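PDB 1MDB: 2,3-dihydroxybenzoate-AMP ligase from Bacillus subtilis, which belongs to the ANL superfamily of AMP-binding enzymes, in which a large N-terminal region carries a smaller C-terminal domain. Local coordinates for residues 19-24 against 358-363; 65-70 against 153-158; 225-230 against 266-271; 312-317 against 448-453. All coordinates share one frame; numbering follows the deposited sequence.

Contact 1 (19-24 against 358-363)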
loop_
_atom_site.group_PDB
_atom_site.type_symbol
_atom_site.label_atom_id
_atom_site.label_comp_id
_atom_site.label_asym_id
_atom_site.label_seq_id
_atom_site.Cartn_x
_atom_site.Cartn_y
_atom_site.Cartn_z
ATOM N N ASN A 19 -9.417 22.331 14.597
ATOM C CA ASN A 19 -9.512 21.217 15.536
ATOM C C ASN A 19 -8.164 20.524 15.702
ATOM O O ASN A 19 -8.055 19.513 16.391
ATOM C CB ASN A 19 -10.569 20.204 15.079
ATOM C CG ASN A 19 -10.292 19.655 13.697
ATOM O OD1 ASN A 19 -9.172 19.246 13.394
ATOM N ND2 ASN A 19 -11.318 19.632 12.851
ATOM N N GLY A 20 -7.141 21.069 15.053
ATOM C CA GLY A 20 -5.807 20.505 15.163
ATOM C C GLY A 20 -5.450 19.305 14.296
ATOM O O GLY A 20 -4.351 18.766 14.429
ATOM N N CYS A 21 -6.353 18.873 13.419
ATOM C CA CYS A 21 -6.050 17.731 12.558
ATOM C C CYS A 21 -4.818 18.044 11.720
ATOM O O CYS A 21 -3.914 17.222 11.597
ATOM C CB CYS A 21 -7.242 17.401 11.653
ATOM S SG CYS A 21 -8.641 16.639 12.526
ATOM N N TRP A 22 -4.783 19.244 11.151
ATOM C CA TRP A 22 -3.652 19.674 10.344
ATOM C C TRP A 22 -2.720 20.458 11.268
ATOM O O TRP A 22 -2.985 21.611 11.608
ATOM C CB TRP A 22 -4.147 20.529 9.171
ATOM C CG TRP A 22 -4.964 19.746 8.164
ATOM C CD1 TRP A 22 -5.253 18.402 8.201
ATOM C CD2 TRP A 22 -5.564 20.247 6.962
ATOM N NE1 TRP A 22 -5.989 18.045 7.097
ATOM C CE2 TRP A 22 -6.195 19.155 6.321
ATOM C CE3 TRP A 22 -5.630 21.514 6.363
ATOM C CZ2 TRP A 22 -6.885 19.292 5.110
ATOM C CZ3 TRP A 22 -6.321 21.651 5.159
ATOM C CH2 TRP A 22 -6.937 20.543 4.546
ATOM N N ALA A 23 -1.632 19.809 11.676
ATOM C CA ALA A 23 -0.670 20.388 12.609
ATOM C C ALA A 23 0.076 21.635 12.155
ATOM O O ALA A 23 0.603 22.376 12.985
ATOM C CB ALA A 23 0.320 19.321 13.042
ATOM N N GLY A 24 0.125 21.881 10.852
ATOM C CA GLY A 24 0.823 23.060 10.372
ATOM C C GLY A 24 2.328 22.880 10.299
ATOM O O GLY A 24 3.067 23.858 10.197
ATOM N N SER A 358 -9.845 8.034 11.953
ATOM C CA SER A 358 -10.097 9.413 12.363
ATOM C C SER A 358 -11.542 9.654 12.766
ATOM O O SER A 358 -12.460 9.099 12.168
ATOM C CB SER A 358 -9.746 10.376 11.231
ATOM O OG SER A 358 -10.176 11.692 11.538
ATOM N N PRO A 359 -11.762 10.496 13.790
ATOM C CA PRO A 359 -13.114 10.809 14.263
ATOM C C PRO A 359 -13.841 11.617 13.198
ATOM O O PRO A 359 -15.068 11.697 13.193
ATOM C CB PRO A 359 -12.861 11.650 15.515
ATOM C CG PRO A 359 -11.505 11.206 15.971
ATOM C CD PRO A 359 -10.752 11.106 14.672
ATOM N N TYR A 360 -13.069 12.219 12.297
ATOM C CA TYR A 360 -13.645 13.038 11.246
ATOM C C TYR A 360 -13.792 12.344 9.892
ATOM O O TYR A 360 -14.216 12.969 8.918
ATOM C CB TYR A 360 -12.841 14.331 11.101
ATOM C CG TYR A 360 -12.709 15.098 12.401
ATOM C CD1 TYR A 360 -11.663 14.835 13.286
ATOM C CD2 TYR A 360 -13.644 16.072 12.757
ATOM C CE1 TYR A 360 -11.546 15.525 14.494
ATOM C CE2 TYR A 360 -13.539 16.767 13.963
ATOM C CZ TYR A 360 -12.487 16.489 14.826
ATOM O OH TYR A 360 -12.372 17.168 16.020
ATOM N N ASP A 361 -13.436 11.061 9.827
ATOM C CA ASP A 361 -13.589 10.296 8.591
ATOM C C ASP A 361 -15.086 10.052 8.395
ATOM O O ASP A 361 -15.758 9.553 9.291
ATOM C CB ASP A 361 -12.886 8.931 8.681
ATOM C CG ASP A 361 -11.413 8.988 8.284
ATOM O OD1 ASP A 361 -11.094 9.633 7.266
ATOM O OD2 ASP A 361 -10.577 8.370 8.982
ATOM N N GLU A 362 -15.606 10.414 7.231
ATOM C CA GLU A 362 -17.015 10.203 6.929
ATOM C C GLU A 362 -17.166 9.042 5.950
ATOM O O GLU A 362 -16.525 9.021 4.897
ATOM C CB GLU A 362 -17.614 11.458 6.306
ATOM C CG GLU A 362 -17.931 12.556 7.288
ATOM C CD GLU A 362 -18.301 13.841 6.587
ATOM O OE1 GLU A 362 -17.380 14.583 6.179
ATOM O OE2 GLU A 362 -19.514 14.100 6.428
ATOM N N SER A 363 -18.012 8.080 6.299
ATOM C CA SER A 363 -18.245 6.932 5.444
ATOM C C SER A 363 -19.717 6.783 5.081
ATOM O O SER A 363 -20.603 7.004 5.907
ATOM C CB SER A 363 -17.760 5.652 6.131
ATOM O OG SER A 363 -16.344 5.598 6.176
#

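Contact 2 (65-70 against 153-158)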
loop_
_atom_site.group_PDB
_atom_site.type_symbol
_atom_site.label_atom_id
_atom_site.label_comp_id
_atom_site.label_asym_id
_atom_site.label_seq_id
_atom_site.Cartn_x
_atom_site.Cartn_y
_atom_site.Cartn_z
ATOM N N ALA A 65 20.771 20.296 -0.704
ATOM C CA ALA A 65 21.658 21.280 -1.311
ATOM C C ALA A 65 22.191 20.733 -2.622
ATOM O O ALA A 65 22.294 21.463 -3.610
ATOM C CB ALA A 65 22.807 21.618 -0.362
ATOM N N GLY A 66 22.523 19.442 -2.636
ATOM C CA GLY A 66 23.020 18.834 -3.859
ATOM C C GLY A 66 21.955 18.822 -4.944
ATOM O O GLY A 66 22.237 19.112 -6.105
ATOM N N PHE A 67 20.732 18.471 -4.562
ATOM C CA PHE A 67 19.601 18.440 -5.487
ATOM C C PHE A 67 19.401 19.842 -6.062
ATOM O O PHE A 67 19.247 20.008 -7.265
ATOM C CB PHE A 67 18.308 18.015 -4.759
ATOM C CG PHE A 67 18.165 16.516 -4.539
ATOM C CD1 PHE A 67 17.301 16.029 -3.555
ATOM C CD2 PHE A 67 18.848 15.600 -5.333
ATOM C CE1 PHE A 67 17.121 14.648 -3.367
ATOM C CE2 PHE A 67 18.673 14.213 -5.156
ATOM C CZ PHE A 67 17.811 13.739 -4.174
ATOM N N GLN A 68 19.395 20.847 -5.186
ATOM C CA GLN A 68 19.208 22.232 -5.615
ATOM C C GLN A 68 20.315 22.652 -6.569
ATOM O O GLN A 68 20.056 23.235 -7.619
ATOM C CB GLN A 68 19.203 23.173 -4.413
ATOM C CG GLN A 68 18.890 24.609 -4.779
ATOM C CD GLN A 68 18.944 25.536 -3.586
ATOM O OE1 GLN A 68 20.014 25.769 -3.010
ATOM N NE2 GLN A 68 17.786 26.068 -3.199
ATOM N N LYS A 69 21.553 22.354 -6.191
ATOM C CA LYS A 69 22.699 22.691 -7.019
ATOM C C LYS A 69 22.540 22.012 -8.371
ATOM O O LYS A 69 22.930 22.555 -9.400
ATOM C CB LYS A 69 23.991 22.225 -6.348
ATOM C CG LYS A 69 25.248 22.824 -6.949
ATOM C CD LYS A 69 26.444 22.568 -6.051
ATOM C CE LYS A 69 27.640 23.392 -6.482
ATOM N NZ LYS A 69 28.793 23.251 -5.546
ATOM N N LEU A 70 21.951 20.822 -8.363
ATOM C CA LEU A 70 21.734 20.081 -9.599
ATOM C C LEU A 70 20.760 20.850 -10.494
ATOM O O LEU A 70 20.779 20.705 -11.717
ATOM C CB LEU A 70 21.170 18.694 -9.286
ATOM C CG LEU A 70 21.104 17.674 -10.420
ATOM C CD1 LEU A 70 22.487 17.501 -11.043
ATOM C CD2 LEU A 70 20.598 16.346 -9.865
ATOM N N ASN A 153 18.330 14.170 -15.672
ATOM C CA ASN A 153 18.867 13.959 -14.337
ATOM C C ASN A 153 18.483 12.569 -13.847
ATOM O O ASN A 153 17.438 12.377 -13.229
ATOM C CB ASN A 153 18.362 15.038 -13.378
ATOM C CG ASN A 153 18.878 16.422 -13.746
ATOM O OD1 ASN A 153 20.044 16.577 -14.110
ATOM N ND2 ASN A 153 18.014 17.435 -13.646
ATOM N N ILE A 154 19.330 11.595 -14.167
ATOM C CA ILE A 154 19.122 10.208 -13.770
ATOM C C ILE A 154 20.072 9.989 -12.617
ATOM O O ILE A 154 21.284 9.985 -12.804
ATOM C CB ILE A 154 19.494 9.223 -14.900
ATOM C CG1 ILE A 154 18.636 9.490 -16.135
ATOM C CG2 ILE A 154 19.336 7.781 -14.405
ATOM C CD1 ILE A 154 17.173 9.335 -15.908
ATOM N N ILE A 155 19.520 9.823 -11.423
ATOM C CA ILE A 155 20.334 9.640 -10.227
ATOM C C ILE A 155 20.303 8.188 -9.759
ATOM O O ILE A 155 19.230 7.584 -9.623
ATOM C CB ILE A 155 19.842 10.572 -9.112
ATOM C CG1 ILE A 155 19.881 12.019 -9.620
ATOM C CG2 ILE A 155 20.687 10.381 -7.862
ATOM C CD1 ILE A 155 19.063 13.016 -8.791
ATOM N N VAL A 156 21.484 7.636 -9.510
ATOM C CA VAL A 156 21.607 6.245 -9.106
ATOM C C VAL A 156 22.250 6.048 -7.752
ATOM O O VAL A 156 23.359 6.535 -7.500
ATOM C CB VAL A 156 22.443 5.451 -10.125
ATOM C CG1 VAL A 156 22.496 3.986 -9.728
ATOM C CG2 VAL A 156 21.868 5.627 -11.522
ATOM N N ALA A 157 21.560 5.335 -6.869
ATOM C CA ALA A 157 22.136 5.053 -5.570
ATOM C C ALA A 157 22.924 3.779 -5.823
ATOM O O ALA A 157 22.351 2.698 -5.947
ATOM C CB ALA A 157 21.042 4.833 -4.512
ATOM N N GLY A 158 24.242 3.929 -5.937
ATOM C CA GLY A 158 25.117 2.801 -6.209
ATOM C C GLY A 158 25.987 3.136 -7.410
ATOM O O GLY A 158 26.267 4.310 -7.661
#

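Contact 3 (225-230 against 266-271)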
loop_
_atom_site.group_PDB
_atom_site.type_symbol
_atom_site.label_atom_id
_atom_site.label_comp_id
_atom_site.label_asym_id
_atom_site.label_seq_id
_atom_site.Cartn_x
_atom_site.Cartn_y
_atom_site.Cartn_z
ATOM N N VAL A 225 9.850 -1.551 16.825
ATOM C CA VAL A 225 10.855 -2.007 15.876
ATOM C C VAL A 225 10.005 -2.555 14.725
ATOM O O VAL A 225 9.489 -3.671 14.789
ATOM C CB VAL A 225 11.744 -3.139 16.429
ATOM C CG1 VAL A 225 12.845 -3.442 15.432
ATOM C CG2 VAL A 225 12.353 -2.738 17.773
ATOM N N TYR A 226 9.836 -1.746 13.689
ATOM C CA TYR A 226 9.021 -2.130 12.545
ATOM C C TYR A 226 9.868 -2.667 11.407
ATOM O O TYR A 226 10.839 -2.032 10.985
ATOM C CB TYR A 226 8.219 -0.917 12.067
ATOM C CG TYR A 226 7.399 -1.133 10.811
ATOM C CD1 TYR A 226 6.014 -1.299 10.873
ATOM C CD2 TYR A 226 8.009 -1.129 9.551
ATOM C CE1 TYR A 226 5.251 -1.451 9.700
ATOM C CE2 TYR A 226 7.261 -1.284 8.384
ATOM C CZ TYR A 226 5.886 -1.441 8.462
ATOM O OH TYR A 226 5.157 -1.581 7.299
ATOM N N LEU A 227 9.500 -3.848 10.918
ATOM C CA LEU A 227 10.199 -4.462 9.797
ATOM C C LEU A 227 9.473 -4.085 8.504
ATOM O O LEU A 227 8.264 -4.349 8.354
ATOM C CB LEU A 227 10.187 -5.983 9.919
ATOM C CG LEU A 227 10.797 -6.726 8.730
ATOM C CD1 LEU A 227 12.307 -6.487 8.709
ATOM C CD2 LEU A 227 10.487 -8.223 8.841
ATOM N N ALA A 228 10.196 -3.466 7.576
ATOM C CA ALA A 228 9.612 -3.103 6.288
ATOM C C ALA A 228 9.808 -4.318 5.389
ATOM O O ALA A 228 10.883 -4.500 4.825
ATOM C CB ALA A 228 10.332 -1.901 5.709
ATOM N N ALA A 229 8.778 -5.155 5.276
ATOM C CA ALA A 229 8.842 -6.368 4.459
ATOM C C ALA A 229 8.249 -6.185 3.060
ATOM O O ALA A 229 8.620 -6.888 2.122
ATOM C CB ALA A 229 8.133 -7.509 5.166
ATOM N N LEU A 230 7.308 -5.258 2.933
ATOM C CA LEU A 230 6.679 -4.973 1.643
ATOM C C LEU A 230 7.414 -3.789 1.022
ATOM O O LEU A 230 8.141 -3.075 1.717
ATOM C CB LEU A 230 5.211 -4.581 1.853
ATOM C CG LEU A 230 4.256 -5.618 2.438
ATOM C CD1 LEU A 230 2.934 -4.957 2.796
ATOM C CD2 LEU A 230 4.042 -6.720 1.429
ATOM N N PRO A 266 14.882 -14.222 10.028
ATOM C CA PRO A 266 16.130 -13.984 10.764
ATOM C C PRO A 266 16.156 -12.555 11.305
ATOM O O PRO A 266 16.571 -12.309 12.434
ATOM C CB PRO A 266 17.205 -14.220 9.707
ATOM C CG PRO A 266 16.574 -15.238 8.804
ATOM C CD PRO A 266 15.159 -14.725 8.672
ATOM N N LEU A 267 15.688 -11.618 10.488
ATOM C CA LEU A 267 15.644 -10.206 10.859
ATOM C C LEU A 267 14.725 -9.974 12.056
ATOM O O LEU A 267 14.996 -9.142 12.913
ATOM C CB LEU A 267 15.156 -9.376 9.663
ATOM C CG LEU A 267 16.106 -8.468 8.873
ATOM C CD1 LEU A 267 17.563 -8.711 9.244
ATOM C CD2 LEU A 267 15.856 -8.689 7.395
ATOM N N ILE A 268 13.623 -10.707 12.109
ATOM C CA ILE A 268 12.689 -10.550 13.210
ATOM C C ILE A 268 13.331 -11.033 14.511
ATOM O O ILE A 268 13.219 -10.381 15.551
ATOM C CB ILE A 268 11.383 -11.326 12.931
ATOM C CG1 ILE A 268 10.690 -10.715 11.710
ATOM C CG2 ILE A 268 10.471 -11.276 14.150
ATOM C CD1 ILE A 268 9.402 -11.396 11.305
ATOM N N GLU A 269 14.017 -12.167 14.447
ATOM C CA GLU A 269 14.676 -12.703 15.635
ATOM C C GLU A 269 15.929 -11.900 16.010
ATOM O O GLU A 269 16.140 -11.572 17.179
ATOM C CB GLU A 269 15.053 -14.172 15.417
ATOM C CG GLU A 269 16.147 -14.666 16.359
ATOM C CD GLU A 269 16.294 -16.172 16.351
ATOM O OE1 GLU A 269 16.200 -16.785 15.264
ATOM O OE2 GLU A 269 16.517 -16.742 17.441
ATOM N N ARG A 270 16.756 -11.588 15.017
ATOM C CA ARG A 270 17.979 -10.840 15.274
ATOM C C ARG A 270 17.701 -9.429 15.782
ATOM O O ARG A 270 18.252 -9.012 16.797
ATOM C CB ARG A 270 18.844 -10.769 14.008
ATOM C CG ARG A 270 20.094 -9.920 14.180
ATOM C CD ARG A 270 20.960 -9.910 12.931
ATOM N NE ARG A 270 22.059 -8.955 13.065
ATOM C CZ ARG A 270 23.037 -8.791 12.176
ATOM N NH1 ARG A 270 23.073 -9.521 11.065
ATOM N NH2 ARG A 270 23.984 -7.890 12.397
ATOM N N GLU A 271 16.836 -8.699 15.087
ATOM C CA GLU A 271 16.518 -7.327 15.476
ATOM C C GLU A 271 15.379 -7.204 16.473
ATOM O O GLU A 271 15.102 -6.112 16.981
ATOM C CB GLU A 271 16.172 -6.509 14.235
ATOM C CG GLU A 271 17.266 -6.499 13.202
ATOM C CD GLU A 271 18.574 -5.968 13.766
ATOM O OE1 GLU A 271 18.532 -5.061 14.628
ATOM O OE2 GLU A 271 19.640 -6.451 13.339
#

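Contact 4 (312-317 against 448-453)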
loop_
_atom_site.group_PDB
_atom_site.type_symbol
_atom_site.label_atom_id
_atom_site.label_comp_id
_atom_site.label_asym_id
_atom_site.label_seq_id
_atom_site.Cartn_x
_atom_site.Cartn_y
_atom_site.Cartn_z
ATOM N N ALA A 312 -11.338 -14.802 7.000
ATOM C CA ALA A 312 -11.544 -15.282 8.361
ATOM C C ALA A 312 -10.847 -16.595 8.685
ATOM O O ALA A 312 -10.215 -16.711 9.732
ATOM C CB ALA A 312 -13.053 -15.407 8.635
ATOM N N GLU A 313 -10.965 -17.574 7.790
ATOM C CA GLU A 313 -10.366 -18.893 7.971
ATOM C C GLU A 313 -8.849 -18.815 8.173
ATOM O O GLU A 313 -8.245 -19.690 8.805
ATOM C CB GLU A 313 -10.695 -19.776 6.758
ATOM C CG GLU A 313 -10.130 -21.206 6.781
ATOM C CD GLU A 313 -10.696 -22.075 7.906
ATOM O OE1 GLU A 313 -11.919 -22.016 8.165
ATOM O OE2 GLU A 313 -9.918 -22.833 8.521
ATOM N N ALA A 314 -8.233 -17.769 7.632
ATOM C CA ALA A 314 -6.793 -17.608 7.775
ATOM C C ALA A 314 -6.497 -16.710 8.958
ATOM O O ALA A 314 -5.664 -17.036 9.793
ATOM C CB ALA A 314 -6.192 -17.016 6.510
ATOM N N ALA A 315 -7.197 -15.585 9.027
ATOM C CA ALA A 315 -6.998 -14.622 10.096
ATOM C C ALA A 315 -7.004 -15.262 11.491
ATOM O O ALA A 315 -6.111 -15.008 12.301
ATOM C CB ALA A 315 -8.059 -13.538 10.006
ATOM N N ARG A 316 -8.006 -16.096 11.757
ATOM C CA ARG A 316 -8.159 -16.776 13.045
ATOM C C ARG A 316 -6.916 -17.549 13.485
ATOM O O ARG A 316 -6.749 -17.837 14.666
ATOM C CB ARG A 316 -9.336 -17.762 12.982
ATOM C CG ARG A 316 -9.106 -18.853 11.963
ATOM C CD ARG A 316 -9.890 -20.121 12.236
ATOM N NE ARG A 316 -9.245 -21.248 11.563
ATOM C CZ ARG A 316 -9.560 -22.526 11.751
ATOM N NH1 ARG A 316 -10.528 -22.867 12.594
ATOM N NH2 ARG A 316 -8.884 -23.470 11.109
ATOM N N ARG A 317 -6.052 -17.893 12.539
ATOM C CA ARG A 317 -4.851 -18.664 12.855
ATOM C C ARG A 317 -3.661 -17.847 13.360
ATOM O O ARG A 317 -2.750 -18.390 13.987
ATOM C CB ARG A 317 -4.411 -19.455 11.624
ATOM C CG ARG A 317 -5.417 -20.468 11.119
ATOM C CD ARG A 317 -4.937 -21.037 9.799
ATOM N NE ARG A 317 -3.625 -21.660 9.940
ATOM C CZ ARG A 317 -2.791 -21.887 8.930
ATOM N NH1 ARG A 317 -3.127 -21.539 7.693
ATOM N NH2 ARG A 317 -1.619 -22.463 9.157
ATOM N N HIS A 448 -14.075 -20.459 2.293
ATOM C CA HIS A 448 -14.431 -21.871 2.444
ATOM C C HIS A 448 -13.275 -22.741 1.951
ATOM O O HIS A 448 -12.807 -23.634 2.655
ATOM C CB HIS A 448 -15.679 -22.207 1.611
ATOM C CG HIS A 448 -16.970 -21.810 2.255
ATOM N ND1 HIS A 448 -17.604 -22.597 3.193
ATOM C CD2 HIS A 448 -17.732 -20.699 2.120
ATOM C CE1 HIS A 448 -18.699 -21.987 3.609
ATOM N NE2 HIS A 448 -18.801 -20.833 2.974
ATOM N N LEU A 449 -12.832 -22.484 0.724
ATOM C CA LEU A 449 -11.739 -23.241 0.119
ATOM C C LEU A 449 -10.458 -23.236 0.961
ATOM O O LEU A 449 -9.683 -24.189 0.914
ATOM C CB LEU A 449 -11.462 -22.706 -1.296
ATOM C CG LEU A 449 -12.678 -22.862 -2.221
ATOM C CD1 LEU A 449 -12.476 -22.116 -3.540
ATOM C CD2 LEU A 449 -12.928 -24.348 -2.466
ATOM N N LEU A 450 -10.247 -22.177 1.739
ATOM C CA LEU A 450 -9.065 -22.086 2.595
ATOM C C LEU A 450 -9.159 -23.113 3.718
ATOM O O LEU A 450 -8.164 -23.416 4.379
ATOM C CB LEU A 450 -8.931 -20.681 3.205
ATOM C CG LEU A 450 -8.554 -19.549 2.247
ATOM C CD1 LEU A 450 -8.302 -18.268 3.034
ATOM C CD2 LEU A 450 -7.303 -19.927 1.474
ATOM N N ALA A 451 -10.364 -23.636 3.933
ATOM C CA ALA A 451 -10.594 -24.633 4.973
ATOM C C ALA A 451 -10.190 -26.022 4.483
ATOM O O ALA A 451 -10.011 -26.944 5.277
ATOM C CB ALA A 451 -12.068 -24.626 5.391
ATOM N N HIS A 452 -10.047 -26.178 3.175
ATOM C CA HIS A 452 -9.653 -27.470 2.641
ATOM C C HIS A 452 -8.152 -27.675 2.853
ATOM O O HIS A 452 -7.340 -26.823 2.486
ATOM C CB HIS A 452 -9.991 -27.573 1.156
ATOM C CG HIS A 452 -9.809 -28.947 0.603
ATOM N ND1 HIS A 452 -8.570 -29.536 0.469
ATOM C CD2 HIS A 452 -10.712 -29.881 0.219
ATOM C CE1 HIS A 452 -8.719 -30.773 0.029
ATOM N NE2 HIS A 452 -10.009 -31.007 -0.130
ATOM N N PRO A 453 -7.770 -28.817 3.455
ATOM C CA PRO A 453 -6.386 -29.209 3.758
ATOM C C PRO A 453 -5.396 -29.201 2.590
ATOM O O PRO A 453 -4.190 -29.205 2.808
ATOM C CB PRO A 453 -6.550 -30.607 4.354
ATOM C CG PRO A 453 -7.874 -30.527 5.018
ATOM C CD PRO A 453 -8.712 -29.824 3.976
#

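Contact 1 (19-24 against 358-363)
With CG of Asn19 lodged between its backbone N and carbonyl carbon (chi1 58°), and CG of Tyr360 beside its own backbone N (chi1 -55°), the amide and the phenol approach from opposite directions and stack. Their planes lie 23° apart, though the amide's exact turn is less certain, its oxygen being modelled too close to a neighbour. Asn19 ND2 sits 3.7 Å above the plane of the Tyr360 ring, displaced toward its rim. The stem of the asparagine lies near the phenol end, Asn19 CB being 3.7 Å from Tyr360 OH. Cys21 comes from the same side, along the CD1-CE1 flank: its SG is 3.6 Å from Tyr360 CD1 and lies obliquely, 4.2 Å from the ring centroid, a sulfur-aromatic contact. The tyrosine comes from a type I turn, Ser358 to Asp361, whose start is an ST turn: Tyr360 N donates to Ser358 OG at 3.0 Å. The same serine oxygen lies in plane at the ring edge. Nearby, Tyr360 also touches Pro386 and Cys21 leans on Tyr209 of helix 204-218; residues 19-24 follow helix 10-18, and residues 358-363 lead into strand 362-366, an outermost strand of the antiparallel sheet.

Contact 2 (65-70 against 153-158)
Leu70, Ile155 and Asn153 carry most of this interface between the last turns of helix 53-70 and strand 154-157. Leu70 and Ile155 reach toward each other and meet tip to tip, Leu70 CD2 standing 3.8 Å from Ile155 CD1. The leucine owes its reach to an extended start, with CG anti to the backbone N (chi1 -169°), which sends the branched end out from the helix toward the sheet. The other methyl, CD1, turns to the asparagine instead. There the two side chains slide past each other in opposite directions, and the amide oxygen is the part that touches: Asn153 OD1 is 4.0 Å from Leu70 CG, a van der Waals contact between a polar atom and a hydrocarbon. The amide nitrogen is engaged elsewhere, since Asn153 ND2 is hydrogen-bonded to Ala124 O, a bond that helps hold the amide in its orientation. One turn back along the helix, Phe67 adds a smaller share. Its CE2 lies 3.8 Å from Ile155 CD1, and the two side chains cross obliquely, so a single isoleucine methyl is met by both helix residues. Phe67 continues into the buried layer, against Ala94, Leu95 and Leu98 of helix 86-98 and Ile127 of strand 125-132. On the reverse of strand 154-157, Ile154 packs on Ala141 and Gln145 of helix 137-147. Helices thus flank both faces of a sheet whose strands 77-80, 125-132 and 154-157 run parallel, the layered arrangement typical of an alpha/beta/alpha sandwich.

Contact 3 (225-230 against 266-271)
Leu227 lays its two methyls against helix 261-271, CD2 over Ile268 and CD1 beside Leu267. The closer approach is Leu227 CD2 to Ile268 CG1 at 3.8 Å; on the other branch Leu227 CD1 is 4.2 Å from Leu267 CB. In both pairs the side chains cross at about a right angle, the leucine standing up from the strand while its partners run across it. Its CG is placed anti to the backbone N (chi1 175°), which carries the fork outward between the two helix residues. Two residues earlier on the same face, Val225 meets the last residue of 266-271 through a backbone atom: Val225 CG1 is 3.8 Å from Glu271 O. The acidic group of Glu271 is not part of this apolar seam and forms a salt bridge with Arg252. The strand and helix segments run nearly antiparallel, at 160°, with axes 9.9 Å apart at closest approach. Leu227 also touches Val254 of the neighbouring strand, while Tyr226 faces the other side of the sheet, toward Ile275 and Pro237. Helix 261-271 connects strand 252-255 to strand 275-278, which flank strand 225-228 on its two sides and run parallel to it. The helix therefore passes over the middle strand, and the contact is the hydrophobic seam of a beta-alpha-beta crossover in a mainly parallel sheet.

Contact 4 (312-317 against 448-453)
This is an interdomain contact, mostly van der Waals, in which Glu313 of the large AMP-binding region rests on the type I turn Leu449 to His452, beside helix 442-449 in the C-terminal part. The aliphatic stem of the glutamate does most of the touching. Glu313 CG lies 3.7 Å from Leu450 C and, side chain to side chain, 3.8 Å from Leu450 CB. This CG stands opposite the backbone N (chi1 180°), and the bend at chi2 (64°) then brings the carboxylate alongside Ala451, with Glu313 OE1 3.8 Å from Ala451 CB. The charge is answered within its own segment: Arg316 NH2 is 2.9 Å from Glu313 OE2, but the oxygen sits off the plane of the guanidinium, an ion pair without a directed hydrogen bond. A smaller apolar contact joins Ala314 CB to Leu450 CD1 at 4.3 Å, and Met284 of helix 280-292 touches both residues. The turn presents Leu450 and Ala451 to the glutamate, and just before it Asn447 OD1 accepts a hydrogen bond from Glu313 N. The side chain of Ala314 is about 12 Å from bound AMP, so the contact is near the nucleotide without touching it. In ANL enzymes the C-terminal domain can take up different orientations on the larger one, and the contact is consistent with one docked orientation, a turn of the C-terminal domain set against the large region.

How the contacts relate
Along the chain contacts 1, 2 and 3 open in order, with contacts 2 and 3 each closing before the next opens; contact 4 opens before contact 1 closes, so these two interleave. None touch. The centres of contacts 3 and 4 are about 26 Å apart, those of contacts 2 and 4 about 49 Å, on opposite sides of the chain's centre. Contacts 2 and 3 each join a helix to a different mixed sheet, whereas contact 1 brings the loop after helix 10-18 to the turn leading into edge strand 362-366 of an antiparallel sheet. Contact 4 alone reaches the C-terminal family region. Contacts 1 to 3 join parts of the large region; contact 4 joins it to the C-terminal domain.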